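Local coordinates for hypothetical membrane protein (Corynebacterium glutamicum, PDB 6JS9) that binds heme through its N-terminal domain and probably hands it on within the heme uptake machinery of the bacterium, at residues A[155-160]-A[167-172]; A[32-37]-A[72-77]. All blocks are in the same frame, centred on the assembly; numbering follows the deposited sequence.

Contact 1: residues A[155-160]-A[167-172]; sequences LTAAGA and YETGEA. With HEM (protoporphyrin IX containing Fe), chain C.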
ATOM      1  N   LEU A 155      -1.439  -6.275  -8.881  1.00 43.98           N
ATOM      2  CA  LEU A 155      -2.626  -6.235  -8.034  1.00 28.81           C
ATOM      3  C   LEU A 155      -3.255  -7.618  -7.889  1.00 29.48           C
ATOM      4  O   LEU A 155      -3.363  -8.380  -8.855  1.00 39.02           O
ATOM      5  CB  LEU A 155      -3.646  -5.257  -8.636  1.00 34.09           C
ATOM      6  CG  LEU A 155      -4.988  -5.075  -7.938  1.00 34.31           C
ATOM      7  CD1 LEU A 155      -4.784  -4.358  -6.614  1.00 35.33           C
ATOM      8  CD2 LEU A 155      -5.938  -4.322  -8.824  1.00 28.11           C
ATOM      9  N   THR A 156      -3.694  -7.938  -6.675  1.00 29.28           N
ATOM     10  CA  THR A 156      -4.329  -9.221  -6.414  1.00 29.94           C
ATOM     11  C   THR A 156      -5.814  -9.166  -6.742  1.00 34.68           C
ATOM     12  O   THR A 156      -6.408  -8.097  -6.914  1.00 34.11           O
ATOM     13  CB  THR A 156      -4.174  -9.639  -4.957  1.00 38.34           C
ATOM     14  OG1 THR A 156      -4.960  -8.754  -4.146  1.00 29.12           O
ATOM     15  CG2 THR A 156      -2.686  -9.606  -4.521  1.00 30.42           C
ATOM     16  N   ALA A 157      -6.420 -10.353  -6.797  1.00 31.24           N
ATOM     17  CA  ALA A 157      -7.860 -10.445  -7.004  1.00 42.68           C
ATOM     18  C   ALA A 157      -8.613  -9.657  -5.939  1.00 42.20           C
ATOM     19  O   ALA A 157      -9.533  -8.888  -6.246  1.00 31.26           O
ATOM     20  CB  ALA A 157      -8.291 -11.915  -7.004  1.00 37.73           C
ATOM     21  N   ALA A 158      -8.215  -9.818  -4.674  1.00 37.09           N
ATOM     22  CA  ALA A 158      -8.914  -9.137  -3.589  1.00 38.08           C
ATOM     23  C   ALA A 158      -8.689  -7.630  -3.644  1.00 32.95           C
ATOM     24  O   ALA A 158      -9.594  -6.852  -3.317  1.00 36.59           O
ATOM     25  CB  ALA A 158      -8.474  -9.714  -2.239  1.00 40.82           C
ATOM     26  N   GLY A 159      -7.486  -7.198  -4.040  1.00 31.63           N
ATOM     27  CA  GLY A 159      -7.232  -5.770  -4.189  1.00 28.42           C
ATOM     28  C   GLY A 159      -8.081  -5.152  -5.283  1.00 34.12           C
ATOM     29  O   GLY A 159      -8.610  -4.046  -5.128  1.00 33.19           O
ATOM     30  N   ALA A 160      -8.226  -5.859  -6.405  1.00 32.71           N
ATOM     31  CA  ALA A 160      -9.072  -5.364  -7.479  1.00 33.66           C
ATOM     32  C   ALA A 160     -10.503  -5.197  -6.999  1.00 34.12           C
ATOM     33  O   ALA A 160     -11.164  -4.204  -7.323  1.00 35.08           O
ATOM     34  CB  ALA A 160      -9.011  -6.316  -8.671  1.00 41.74           C
ATOM     35  N   TYR A 167      -9.968  -2.282 -11.842  1.00 36.05           N
ATOM     36  CA  TYR A 167      -8.771  -2.976 -12.282  1.00 34.01           C
ATOM     37  C   TYR A 167      -9.050  -4.465 -12.406  1.00 37.98           C
ATOM     38  O   TYR A 167      -9.890  -5.014 -11.693  1.00 39.83           O
ATOM     39  CB  TYR A 167      -7.629  -2.771 -11.289  1.00 28.64           C
ATOM     40  CG  TYR A 167      -7.229  -1.330 -11.055  1.00 29.21           C
ATOM     41  CD1 TYR A 167      -6.983  -0.461 -12.124  1.00 28.96           C
ATOM     42  CD2 TYR A 167      -7.099  -0.835  -9.767  1.00 29.10           C
ATOM     43  CE1 TYR A 167      -6.604   0.854 -11.901  1.00 27.71           C
ATOM     44  CE2 TYR A 167      -6.728   0.480  -9.537  1.00 26.76           C
ATOM     45  CZ  TYR A 167      -6.475   1.321 -10.602  1.00 29.09           C
ATOM     46  OH  TYR A 167      -6.086   2.634 -10.351  1.00 26.79           O
ATOM     47  N   GLU A 168      -8.322  -5.117 -13.310  1.00 43.14           N
ATOM     48  CA  GLU A 168      -8.359  -6.567 -13.433  1.00 43.37           C
ATOM     49  C   GLU A 168      -7.320  -7.188 -12.506  1.00 40.40           C
ATOM     50  O   GLU A 168      -6.277  -6.589 -12.221  1.00 37.24           O
ATOM     51  CB  GLU A 168      -8.082  -7.005 -14.872  1.00 52.58           C
ATOM     52  CG  GLU A 168      -8.940  -6.314 -15.922  1.00 72.81           C
ATOM     53  CD  GLU A 168     -10.423  -6.645 -15.791  1.00 86.71           C
ATOM     54  OE1 GLU A 168     -10.760  -7.847 -15.685  1.00 86.10           O
ATOM     55  OE2 GLU A 168     -11.252  -5.701 -15.788  1.00 92.36           O
ATOM     56  N   THR A 169      -7.609  -8.402 -12.040  1.00 41.30           N
ATOM     57  CA  THR A 169      -6.619  -9.156 -11.281  1.00 43.89           C
ATOM     58  C   THR A 169      -5.296  -9.208 -12.037  1.00 47.64           C
ATOM     59  O   THR A 169      -5.262  -9.417 -13.254  1.00 45.50           O
ATOM     60  CB  THR A 169      -7.115 -10.579 -11.009  1.00 41.30           C
ATOM     61  OG1 THR A 169      -8.317 -10.529 -10.234  1.00 42.71           O
ATOM     62  CG2 THR A 169      -6.058 -11.376 -10.238  1.00 42.47           C
ATOM     63  N   GLY A 170      -4.202  -9.009 -11.305  1.00 44.01           N
ATOM     64  CA  GLY A 170      -2.885  -9.068 -11.893  1.00 38.61           C
ATOM     65  C   GLY A 170      -2.438  -7.790 -12.554  1.00 42.02           C
ATOM     66  O   GLY A 170      -1.340  -7.760 -13.127  1.00 46.38           O
ATOM     67  N   GLU A 171      -3.238  -6.725 -12.478  1.00 35.95           N
ATOM     68  CA  GLU A 171      -2.861  -5.477 -13.120  1.00 36.07           C
ATOM     69  C   GLU A 171      -1.632  -4.875 -12.456  1.00 36.34           C
ATOM     70  O   GLU A 171      -1.463  -4.947 -11.234  1.00 35.02           O
ATOM     71  CB  GLU A 171      -4.010  -4.478 -13.079  1.00 45.94           C
ATOM     72  CG  GLU A 171      -3.918  -3.481 -14.208  1.00 54.61           C
ATOM     73  CD  GLU A 171      -5.267  -2.926 -14.625  1.00 51.62           C
ATOM     74  OE1 GLU A 171      -6.255  -3.692 -14.714  1.00 54.21           O
ATOM     75  OE2 GLU A 171      -5.329  -1.707 -14.865  1.00 55.07           O
ATOM     76  N   ALA A 172      -0.765  -4.287 -13.275  1.00 34.78           N
ATOM     77  CA  ALA A 172       0.418  -3.629 -12.747  1.00 40.35           C
ATOM     78  C   ALA A 172       0.021  -2.396 -11.948  1.00 40.94           C
ATOM     79  O   ALA A 172      -0.913  -1.671 -12.309  1.00 36.25           O
ATOM     80  CB  ALA A 172       1.367  -3.239 -13.878  1.00 39.12           C
TER
HETATM   81  CHA HEM C 300     -12.305   4.842 -12.509  1.00 31.17           C
HETATM   82  CHB HEM C 300     -12.667   3.103  -7.986  1.00 33.36           C
HETATM   83  CHC HEM C 300     -17.007   5.228  -7.392  1.00 27.53           C
HETATM   84  CHD HEM C 300     -16.846   6.575 -12.058  1.00 29.26           C
HETATM   85  C1A HEM C 300     -12.002   4.201 -11.321  1.00 32.90           C
HETATM   86  C2A HEM C 300     -10.769   3.508 -11.006  1.00 29.00           C
HETATM   87  C3A HEM C 300     -10.850   3.027  -9.761  1.00 33.83           C
HETATM   88  C4A HEM C 300     -12.155   3.403  -9.234  1.00 30.88           C
HETATM   89  CMA HEM C 300      -9.740   2.214  -9.041  1.00 24.87           C
HETATM   90  CAA HEM C 300      -9.577   3.384 -11.965  1.00 25.53           C
HETATM   91  CBA HEM C 300      -8.853   4.727 -12.041  1.00 27.25           C
HETATM   92  CGA HEM C 300      -7.620   4.556 -12.882  1.00 38.56           C
HETATM   93  O1A HEM C 300      -6.564   4.140 -12.325  1.00 33.75           O
HETATM   94  O2A HEM C 300      -7.713   4.828 -14.110  1.00 35.62           O
HETATM   95  C1B HEM C 300     -13.868   3.515  -7.444  1.00 26.05           C
HETATM   96  C2B HEM C 300     -14.345   3.160  -6.115  1.00 28.78           C
HETATM   97  C3B HEM C 300     -15.550   3.745  -5.937  1.00 29.48           C
HETATM   98  C4B HEM C 300     -15.862   4.494  -7.153  1.00 25.11           C
HETATM   99  CMB HEM C 300     -13.530   2.260  -5.140  1.00 31.34           C
HETATM  100  CAB HEM C 300     -16.523   3.732  -4.722  1.00 31.65           C
HETATM  101  CBB HEM C 300     -16.302   3.086  -3.569  1.00 36.20           C
HETATM  102  C1C HEM C 300     -17.369   5.774  -8.613  1.00 25.01           C
HETATM  103  C2C HEM C 300     -18.585   6.508  -8.901  1.00 23.45           C
HETATM  104  C3C HEM C 300     -18.543   6.883 -10.193  1.00 25.99           C
HETATM  105  C4C HEM C 300     -17.288   6.408 -10.758  1.00 26.32           C
HETATM  106  CMC HEM C 300     -19.676   6.751  -7.839  1.00 28.00           C
HETATM  107  CAC HEM C 300     -19.588   7.684 -11.015  1.00 31.37           C
HETATM  108  CBC HEM C 300     -20.756   8.099 -10.527  1.00 35.68           C
HETATM  109  C1D HEM C 300     -15.607   6.250 -12.590  1.00 23.95           C
HETATM  110  C2D HEM C 300     -15.128   6.553 -13.935  1.00 32.14           C
HETATM  111  C3D HEM C 300     -13.875   6.070 -14.057  1.00 28.14           C
HETATM  112  C4D HEM C 300     -13.514   5.447 -12.800  1.00 28.76           C
HETATM  113  CMD HEM C 300     -15.917   7.307 -15.033  1.00 27.90           C
HETATM  114  CAD HEM C 300     -12.932   6.161 -15.282  1.00 27.30           C
HETATM  115  CBD HEM C 300     -12.180   7.487 -15.111  1.00 26.61           C
HETATM  116  CGD HEM C 300     -11.180   7.735 -16.217  1.00 34.88           C
HETATM  117  O1D HEM C 300     -10.791   8.916 -16.381  1.00 33.11           O
HETATM  118  O2D HEM C 300     -10.772   6.782 -16.938  1.00 39.43           O
HETATM  119  NA  HEM C 300     -12.814   4.118 -10.212  1.00 34.39           N
HETATM  120  NB  HEM C 300     -14.825   4.323  -8.043  1.00 27.07           N
HETATM  121  NC  HEM C 300     -16.603   5.754  -9.760  1.00 27.43           N
HETATM  122  ND  HEM C 300     -14.582   5.579 -11.939  1.00 26.95           N
HETATM  123 FE   HEM C 300     -14.569   5.209  -9.891  1.00 36.31          FE
HETATM  124  O   HOH W   1      -9.993  -2.342  -8.937  1.00 39.94           O

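Contact 2: residues A[32-37]-A[72-77]; sequences GSITLG and VHFLGH. With HEM (protoporphyrin IX containing Fe), chain C.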
ATOM      1  N   GLY A  32     -11.434  14.619  -5.691  1.00 29.90           N
ATOM      2  CA  GLY A  32     -11.298  14.469  -4.253  1.00 30.21           C
ATOM      3  C   GLY A  32      -9.911  14.860  -3.765  1.00 34.87           C
ATOM      4  O   GLY A  32      -9.291  15.806  -4.261  1.00 31.48           O
ATOM      5  N   SER A  33      -9.420  14.114  -2.772  1.00 33.93           N
ATOM      6  CA  SER A  33      -8.161  14.448  -2.120  1.00 35.12           C
ATOM      7  C   SER A  33      -7.464  13.184  -1.633  1.00 32.24           C
ATOM      8  O   SER A  33      -8.085  12.134  -1.452  1.00 32.22           O
ATOM      9  CB  SER A  33      -8.377  15.386  -0.929  1.00 36.29           C
ATOM     10  OG  SER A  33      -9.226  14.749   0.008  1.00 34.73           O
ATOM     11  N   ILE A  34      -6.158  13.309  -1.412  1.00 32.72           N
ATOM     12  CA  ILE A  34      -5.342  12.274  -0.775  1.00 34.85           C
ATOM     13  C   ILE A  34      -4.730  12.879   0.483  1.00 32.34           C
ATOM     14  O   ILE A  34      -4.154  13.972   0.430  1.00 36.02           O
ATOM     15  CB  ILE A  34      -4.236  11.745  -1.710  1.00 29.70           C
ATOM     16  CG1 ILE A  34      -4.808  11.247  -3.040  1.00 32.12           C
ATOM     17  CG2 ILE A  34      -3.432  10.606  -1.022  1.00 29.38           C
ATOM     18  CD1 ILE A  34      -3.728  10.730  -3.998  1.00 31.37           C
ATOM     19  N   THR A  35      -4.853  12.177   1.609  1.00 32.86           N
ATOM     20  CA  THR A  35      -4.307  12.658   2.875  1.00 37.43           C
ATOM     21  C   THR A  35      -3.474  11.561   3.526  1.00 38.75           C
ATOM     22  O   THR A  35      -3.954  10.438   3.719  1.00 35.96           O
ATOM     23  CB  THR A  35      -5.418  13.117   3.827  1.00 34.40           C
ATOM     24  OG1 THR A  35      -6.283  14.030   3.139  1.00 37.21           O
ATOM     25  CG2 THR A  35      -4.830  13.832   5.005  1.00 36.07           C
ATOM     26  N   LEU A  36      -2.227  11.886   3.854  1.00 39.58           N
ATOM     27  CA  LEU A  36      -1.327  10.960   4.522  1.00 35.66           C
ATOM     28  C   LEU A  36      -1.329  11.218   6.022  1.00 40.98           C
ATOM     29  O   LEU A  36      -1.439  12.360   6.473  1.00 41.16           O
ATOM     30  CB  LEU A  36       0.089  11.099   3.974  1.00 37.06           C
ATOM     31  CG  LEU A  36       0.231  10.918   2.470  1.00 46.44           C
ATOM     32  CD1 LEU A  36       1.668  11.230   2.076  1.00 45.26           C
ATOM     33  CD2 LEU A  36      -0.168   9.506   2.063  1.00 41.70           C
ATOM     34  N   GLY A  37      -1.206  10.142   6.797  1.00 37.91           N
ATOM     35  CA  GLY A  37      -1.140  10.262   8.239  1.00 42.68           C
ATOM     36  C   GLY A  37      -0.129   9.304   8.837  1.00 38.14           C
ATOM     37  O   GLY A  37       0.504   8.515   8.131  1.00 36.55           O
ATOM     38  N   VAL A  72      -2.881   6.135   4.302  1.00 36.86           N
ATOM     39  CA  VAL A  72      -3.296   6.909   3.129  1.00 35.19           C
ATOM     40  C   VAL A  72      -4.810   6.933   3.102  1.00 35.23           C
ATOM     41  O   VAL A  72      -5.440   5.873   3.176  1.00 33.95           O
ATOM     42  CB  VAL A  72      -2.782   6.308   1.807  1.00 38.34           C
ATOM     43  CG1 VAL A  72      -3.016   7.286   0.662  1.00 29.99           C
ATOM     44  CG2 VAL A  72      -1.309   5.910   1.914  1.00 42.69           C
ATOM     45  N   HIS A  73      -5.395   8.126   2.970  1.00 33.34           N
ATOM     46  CA  HIS A  73      -6.847   8.290   2.956  1.00 37.50           C
ATOM     47  C   HIS A  73      -7.288   8.883   1.618  1.00 35.71           C
ATOM     48  O   HIS A  73      -7.031  10.060   1.345  1.00 34.30           O
ATOM     49  CB  HIS A  73      -7.306   9.173   4.114  1.00 40.35           C
ATOM     50  CG  HIS A  73      -8.794   9.265   4.240  1.00 45.66           C
ATOM     51  ND1 HIS A  73      -9.424  10.244   4.976  1.00 47.77           N
ATOM     52  CD2 HIS A  73      -9.780   8.493   3.722  1.00 47.19           C
ATOM     53  CE1 HIS A  73     -10.733  10.073   4.904  1.00 50.33           C
ATOM     54  NE2 HIS A  73     -10.974   9.012   4.153  1.00 45.30           N
ATOM     55  N   PHE A  74      -7.970   8.073   0.797  1.00 32.95           N
ATOM     56  CA  PHE A  74      -8.502   8.511  -0.488  1.00 29.17           C
ATOM     57  C   PHE A  74      -9.960   8.943  -0.344  1.00 31.39           C
ATOM     58  O   PHE A  74     -10.785   8.207   0.208  1.00 29.19           O
ATOM     59  CB  PHE A  74      -8.426   7.393  -1.534  1.00 31.09           C
ATOM     60  CG  PHE A  74      -7.052   6.830  -1.746  1.00 30.62           C
ATOM     61  CD1 PHE A  74      -6.125   7.505  -2.528  1.00 32.85           C
ATOM     62  CD2 PHE A  74      -6.697   5.618  -1.188  1.00 30.63           C
ATOM     63  CE1 PHE A  74      -4.843   6.980  -2.727  1.00 36.88           C
ATOM     64  CE2 PHE A  74      -5.428   5.074  -1.395  1.00 30.48           C
ATOM     65  CZ  PHE A  74      -4.507   5.759  -2.174  1.00 33.05           C
ATOM     66  N   LEU A  75     -10.280  10.116  -0.882  1.00 31.79           N
ATOM     67  CA  LEU A  75     -11.641  10.629  -0.929  1.00 32.80           C
ATOM     68  C   LEU A  75     -11.984  10.942  -2.373  1.00 34.14           C
ATOM     69  O   LEU A  75     -11.162  11.510  -3.097  1.00 29.67           O
ATOM     70  CB  LEU A  75     -11.807  11.903  -0.089  1.00 33.85           C
ATOM     71  CG  LEU A  75     -11.790  11.796   1.433  1.00 33.81           C
ATOM     72  CD1 LEU A  75     -11.808  13.178   2.071  1.00 36.37           C
ATOM     73  CD2 LEU A  75     -12.957  10.939   1.949  1.00 31.69           C
ATOM     74  N   GLY A  76     -13.194  10.577  -2.792  1.00 35.25           N
ATOM     75  CA  GLY A  76     -13.662  10.960  -4.111  1.00 35.11           C
ATOM     76  C   GLY A  76     -15.173  10.971  -4.185  1.00 38.80           C
ATOM     77  O   GLY A  76     -15.861  10.380  -3.346  1.00 37.90           O
ATOM     78  N   HIS A  77     -15.686  11.671  -5.200  1.00 32.18           N
ATOM     79  CA  HIS A  77     -17.106  11.625  -5.557  1.00 32.75           C
ATOM     80  C   HIS A  77     -17.984  12.164  -4.422  1.00 31.00           C
ATOM     81  O   HIS A  77     -18.781  11.456  -3.805  1.00 31.42           O
ATOM     82  CB  HIS A  77     -17.509  10.196  -5.944  1.00 35.29           C
ATOM     83  CG  HIS A  77     -16.880   9.725  -7.215  1.00 32.17           C
ATOM     84  ND1 HIS A  77     -17.101  10.346  -8.425  1.00 35.07           N
ATOM     85  CD2 HIS A  77     -16.039   8.697  -7.467  1.00 31.78           C
ATOM     86  CE1 HIS A  77     -16.409   9.725  -9.365  1.00 32.50           C
ATOM     87  NE2 HIS A  77     -15.759   8.721  -8.809  1.00 31.07           N
TER
HETATM   88  CHA HEM C 300     -12.305   4.842 -12.509  1.00 31.17           C
HETATM   89  CHB HEM C 300     -12.667   3.103  -7.986  1.00 33.36           C
HETATM   90  CHC HEM C 300     -17.007   5.228  -7.392  1.00 27.53           C
HETATM   91  CHD HEM C 300     -16.846   6.575 -12.058  1.00 29.26           C
HETATM   92  C1A HEM C 300     -12.002   4.201 -11.321  1.00 32.90           C
HETATM   93  C2A HEM C 300     -10.769   3.508 -11.006  1.00 29.00           C
HETATM   94  C3A HEM C 300     -10.850   3.027  -9.761  1.00 33.83           C
HETATM   95  C4A HEM C 300     -12.155   3.403  -9.234  1.00 30.88           C
HETATM   96  CMA HEM C 300      -9.740   2.214  -9.041  1.00 24.87           C
HETATM   97  CAA HEM C 300      -9.577   3.384 -11.965  1.00 25.53           C
HETATM   98  CBA HEM C 300      -8.853   4.727 -12.041  1.00 27.25           C
HETATM   99  CGA HEM C 300      -7.620   4.556 -12.882  1.00 38.56           C
HETATM  100  O1A HEM C 300      -6.564   4.140 -12.325  1.00 33.75           O
HETATM  101  O2A HEM C 300      -7.713   4.828 -14.110  1.00 35.62           O
HETATM  102  C1B HEM C 300     -13.868   3.515  -7.444  1.00 26.05           C
HETATM  103  C2B HEM C 300     -14.345   3.160  -6.115  1.00 28.78           C
HETATM  104  C3B HEM C 300     -15.550   3.745  -5.937  1.00 29.48           C
HETATM  105  C4B HEM C 300     -15.862   4.494  -7.153  1.00 25.11           C
HETATM  106  CMB HEM C 300     -13.530   2.260  -5.140  1.00 31.34           C
HETATM  107  CAB HEM C 300     -16.523   3.732  -4.722  1.00 31.65           C
HETATM  108  CBB HEM C 300     -16.302   3.086  -3.569  1.00 36.20           C
HETATM  109  C1C HEM C 300     -17.369   5.774  -8.613  1.00 25.01           C
HETATM  110  C2C HEM C 300     -18.585   6.508  -8.901  1.00 23.45           C
HETATM  111  C3C HEM C 300     -18.543   6.883 -10.193  1.00 25.99           C
HETATM  112  C4C HEM C 300     -17.288   6.408 -10.758  1.00 26.32           C
HETATM  113  CMC HEM C 300     -19.676   6.751  -7.839  1.00 28.00           C
HETATM  114  CAC HEM C 300     -19.588   7.684 -11.015  1.00 31.37           C
HETATM  115  CBC HEM C 300     -20.756   8.099 -10.527  1.00 35.68           C
HETATM  116  C1D HEM C 300     -15.607   6.250 -12.590  1.00 23.95           C
HETATM  117  C2D HEM C 300     -15.128   6.553 -13.935  1.00 32.14           C
HETATM  118  C3D HEM C 300     -13.875   6.070 -14.057  1.00 28.14           C
HETATM  119  C4D HEM C 300     -13.514   5.447 -12.800  1.00 28.76           C
HETATM  120  CMD HEM C 300     -15.917   7.307 -15.033  1.00 27.90           C
HETATM  121  CAD HEM C 300     -12.932   6.161 -15.282  1.00 27.30           C
HETATM  122  CBD HEM C 300     -12.180   7.487 -15.111  1.00 26.61           C
HETATM  123  CGD HEM C 300     -11.180   7.735 -16.217  1.00 34.88           C
HETATM  124  O1D HEM C 300     -10.791   8.916 -16.381  1.00 33.11           O
HETATM  125  O2D HEM C 300     -10.772   6.782 -16.938  1.00 39.43           O
HETATM  126  NA  HEM C 300     -12.814   4.118 -10.212  1.00 34.39           N
HETATM  127  NB  HEM C 300     -14.825   4.323  -8.043  1.00 27.07           N
HETATM  128  NC  HEM C 300     -16.603   5.754  -9.760  1.00 27.43           N
HETATM  129  ND  HEM C 300     -14.582   5.579 -11.939  1.00 26.95           N
HETATM  130 FE   HEM C 300     -14.569   5.209  -9.891  1.00 36.31          FE

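Contact 1: residues A[155-160]-A[167-172]
Leu-155, the last residue of strand 146-155, joins the 167-172 loop through both of its backbone polar atoms, so that the strand end and the helix start are tied to the loop leading to strand 177-183. Its N donates to Glu-171 O at 2.7 Å, and the N-H...O angle of 168° makes this the straighter of the two bonds. Its O accepts from Gly-170 N, also at 2.7 Å but bent to 143°. Both partners, Gly-170 N and Glu-171 O, belong to a type II beta turn from Glu-168 to Glu-171, closed by Glu-171 N on Glu-168 O. Gly-170 has the positive phi that calls for glycine.

The Glu-171 carboxylate divides its work: OE1 accepts from Glu-168 N at 2.9 Å on its anti side and out of the carboxylate plane, while OE2 forms a salt bridge with Arg-18. At the start of helix 157-162, Thr-156 is the N-cap; its OG1 accepts from Gly-159 N and is also hydrogen-bonded to Val-130 O. One water links the segments farther along, donating to Ala-160 O and accepting from Tyr-167 N.

Van der Waals contacts fill in around these bonds. With CG anti to the backbone N (chi1 178°), Leu-155 brings CD2 to 3.4 Å from Tyr-167 CB, the two side chains crossing at about a right angle. Ala-160 CB rests on Tyr-167 O, and Thr-169 OG1 lies against Ala-157 CA.

Tyr-167 OH donates to heme propionate O1A at 2.5 Å, near the ring plane. The chemistry is consistent with backbone bonds, a bridging water and the Glu-171 carboxylate together positioning the loop from which a heme-binding tyrosine reaches a propionate.

Contact 2: residues A[32-37]-A[72-77]
Ser-33 and Leu-75, and then Thr-35 and His-73, are the hydrogen-bonded pairs of two antiparallel strands whose axes approach to 4.7 Å at 163°. Each pair exchanges two backbone bonds. The shortest is His-73 N to Thr-35 O, 2.8 Å; the straightest runs from Leu-75 N to Ser-33 O, with an N-H...O angle of 160°. Ser-33 N reaches Leu-75 O less directly, tilted from the carbonyl plane. Two CA-H...O contacts supplement them, including Gly-32 CA to Leu-75 O at 3.2 Å.

Apolar contacts gather on the face of Ile-34, Leu-36, Val-72 and Phe-74. Ile-34 spans two neighbours: CG2 meets Val-72 CG1 at 3.7 Å, while CG1, beside the backbone N (chi1 -55°), lies 4.0 Å from Phe-74 CD1. Leu-36 CD2 packs against Val-72 CG2 at 3.8 Å, and Val-72 CG1 sits above one face of the Phe-74 ring, offset toward its rim.

The other face is mixed. Ser-33 OG touches Leu-75 CD1, Leu-75 CG covers part of a His-73 ring face, and His-73 NE2 is hydrogen-bonded to Asp-86.

Further along strand 63-79, His-77 lays one ring face over the heme, NE2 3.2 Å from the pyrrole nitrogen NC. That NE2 is hydrogen-bonded to Tyr-24 OH, the axial ligand of the iron, and ND1 to Tyr-117 OH.

Strand 63-79 continues the sheet into strand 82-97, whereas Ile-34 packs on helix 19-26 and Phe-74 meets Phe-21 of that helix edge-to-face.

Contact 1 and contact 2 lie in series along the chain, with centres 20 Å apart and nearest atoms about 9 Å apart, and the heme is what they share. Both are partly buried, but contact 1 includes more exposed residues. It joins a helix start to a loop, so its bonding is irregular: a turn, a helix cap and a water. Contact 2 joins two strands of the sheet, and its regular paired bonds come with a hydrophobic face covered partly by helix 19-26 and partly by Phe-47. Their heme chemistry differs too: residues 167-172 supply a hydrogen bond to a propionate, whereas residues 72-77 bring an imidazole over the porphyrin, beside the iron's tyrosine ligand.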